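Side-chain contact in CmeC (PDB 4MT4), which probably serves as the outer membrane channel of a multidrug efflux system, as a member of the outer membrane factor family: residues B[189-192]-B[193-197]. Numbering follows the deposited sequence.
Sequences INDE and KFQVG
The extended side chain of Gln195 brings its amide beside Asp191, one turn earlier. Its CD lies 3.3 Å from Asp191 O, and NE2 comes to 3.5 Å from Asp191 OD2. The carboxylate and amide planes stand 65° apart, so the two flat groups do not stack. Asp191 reaches this place because its CG is anti to the backbone N (chi1 -173°). Both residues belong to the last turns of helix 129-195.

The tight part is the backbone bond from Lys193 N to Ile189 O, 3.0 Å and nearly straight at 167°. The next bonds are weak: Phe194 N to Asn190 O, and Gln195 N shared between Asp191 O and Glu192 O. Phe194 CB packs 3.3 Å from Asn190 O, while its ring leads away to Leu204 of helix 201-236 and to Val199. Asn190 faces the same hairpin partner at Ala207, and its ND2 is satisfied by Ile186 O.

The solvent-facing part is looser. Lys193 runs extended past Ile189, with CE 4.3 Å from Ile189 CG2, and also touches Ala198 and Val199 of the following loop. The extended Glu192 places OE2 in a salt bridge with Arg188 NH1, one turn earlier. Val196 rests CG2 3.5 Å from Glu192 O and is otherwise exposed.

Gly197 ends the helix in a Schellman motif. It has positive phi, and its N bonds to Phe194 O at 3.0 Å. The chain can then turn into helix 201-236. The last side-chain-bearing turn has weak backbone bonds, so its end is probably held mainly by the Schellman turn and by Phe194 and Asn190 against helix 201-236, while charged Lys193 and Glu192 stay at the surface.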
loop_
_atom_site.group_PDB
_atom_site.type_symbol
_atom_site.label_atom_id
_atom_site.label_comp_id
_atom_site.label_asym_id
_atom_site.label_seq_id
_atom_site.Cartn_x
_atom_site.Cartn_y
_atom_site.Cartn_z
ATOM N N ILE B 189 -8.862 45.809 -28.697
ATOM C CA ILE B 189 -9.825 46.859 -29.006
ATOM C C ILE B 189 -9.784 47.960 -27.950
ATOM O O ILE B 189 -9.730 49.146 -28.277
ATOM C CB ILE B 189 -11.260 46.301 -29.104
ATOM C CG1 ILE B 189 -11.373 45.319 -30.272
ATOM C CG2 ILE B 189 -12.265 47.428 -29.272
ATOM C CD1 ILE B 189 -11.010 45.918 -31.613
ATOM N N ASN B 190 -9.800 47.558 -26.684
ATOM C CA ASN B 190 -9.772 48.510 -25.579
ATOM C C ASN B 190 -8.432 49.228 -25.449
ATOM O O ASN B 190 -8.357 50.308 -24.864
ATOM C CB ASN B 190 -10.114 47.805 -24.264
ATOM C CG ASN B 190 -11.609 47.635 -24.069
ATOM O OD1 ASN B 190 -12.260 48.466 -23.438
ATOM N ND2 ASN B 190 -12.161 46.558 -24.619
ATOM N N ASP B 191 -7.377 48.635 -25.998
ATOM C CA ASP B 191 -6.063 49.267 -25.975
ATOM C C ASP B 191 -5.981 50.360 -27.036
ATOM O O ASP B 191 -5.345 51.392 -26.825
ATOM C CB ASP B 191 -4.957 48.232 -26.190
ATOM C CG ASP B 191 -3.569 48.816 -26.010
ATOM O OD1 ASP B 191 -3.347 49.542 -25.017
ATOM O OD2 ASP B 191 -2.698 48.549 -26.865
ATOM N N GLU B 192 -6.626 50.128 -28.177
ATOM C CA GLU B 192 -6.671 51.123 -29.243
ATOM C C GLU B 192 -7.542 52.307 -28.837
ATOM O O GLU B 192 -7.166 53.460 -29.035
ATOM C CB GLU B 192 -7.197 50.510 -30.544
ATOM C CG GLU B 192 -6.290 49.442 -31.143
ATOM C CD GLU B 192 -6.815 48.902 -32.461
ATOM O OE1 GLU B 192 -7.800 49.463 -32.985
ATOM O OE2 GLU B 192 -6.244 47.915 -32.973
ATOM N N LYS B 193 -8.705 52.010 -28.265
ATOM C CA LYS B 193 -9.627 53.042 -27.809
ATOM C C LYS B 193 -9.001 53.916 -26.725
ATOM O O LYS B 193 -9.303 55.104 -26.619
ATOM C CB LYS B 193 -10.919 52.413 -27.283
ATOM C CG LYS B 193 -11.880 51.944 -28.362
ATOM C CD LYS B 193 -13.218 51.546 -27.758
ATOM C CE LYS B 193 -14.237 51.203 -28.831
ATOM N NZ LYS B 193 -15.572 50.915 -28.243
ATOM N N PHE B 194 -8.124 53.319 -25.924
ATOM C CA PHE B 194 -7.475 54.031 -24.829
ATOM C C PHE B 194 -6.524 55.114 -25.325
ATOM O O PHE B 194 -6.494 56.221 -24.788
ATOM C CB PHE B 194 -6.716 53.048 -23.938
ATOM C CG PHE B 194 -5.967 53.705 -22.816
ATOM C CD1 PHE B 194 -6.628 54.106 -21.668
ATOM C CD2 PHE B 194 -4.601 53.919 -22.908
ATOM C CE1 PHE B 194 -5.942 54.712 -20.633
ATOM C CE2 PHE B 194 -3.910 54.524 -21.877
ATOM C CZ PHE B 194 -4.581 54.921 -20.737
ATOM N N GLN B 195 -5.749 54.785 -26.352
ATOM C CA GLN B 195 -4.732 55.691 -26.872
ATOM C C GLN B 195 -5.343 56.897 -27.588
ATOM O O GLN B 195 -4.683 57.921 -27.761
ATOM C CB GLN B 195 -3.792 54.933 -27.812
ATOM C CG GLN B 195 -2.942 53.888 -27.107
ATOM C CD GLN B 195 -2.599 52.714 -27.999
ATOM O OE1 GLN B 195 -3.097 52.606 -29.117
ATOM N NE2 GLN B 195 -1.743 51.824 -27.508
ATOM N N VAL B 196 -6.604 56.775 -27.991
ATOM C CA VAL B 196 -7.319 57.889 -28.605
ATOM C C VAL B 196 -8.332 58.482 -27.626
ATOM O O VAL B 196 -9.070 59.407 -27.964
ATOM C CB VAL B 196 -8.035 57.460 -29.899
ATOM C CG1 VAL B 196 -7.023 56.971 -30.924
ATOM C CG2 VAL B 196 -9.067 56.384 -29.607
ATOM N N GLY B 197 -8.359 57.936 -26.414
ATOM C CA GLY B 197 -9.177 58.475 -25.342
ATOM C C GLY B 197 -10.636 58.060 -25.374
ATOM O O GLY B 197 -11.505 58.805 -24.922
#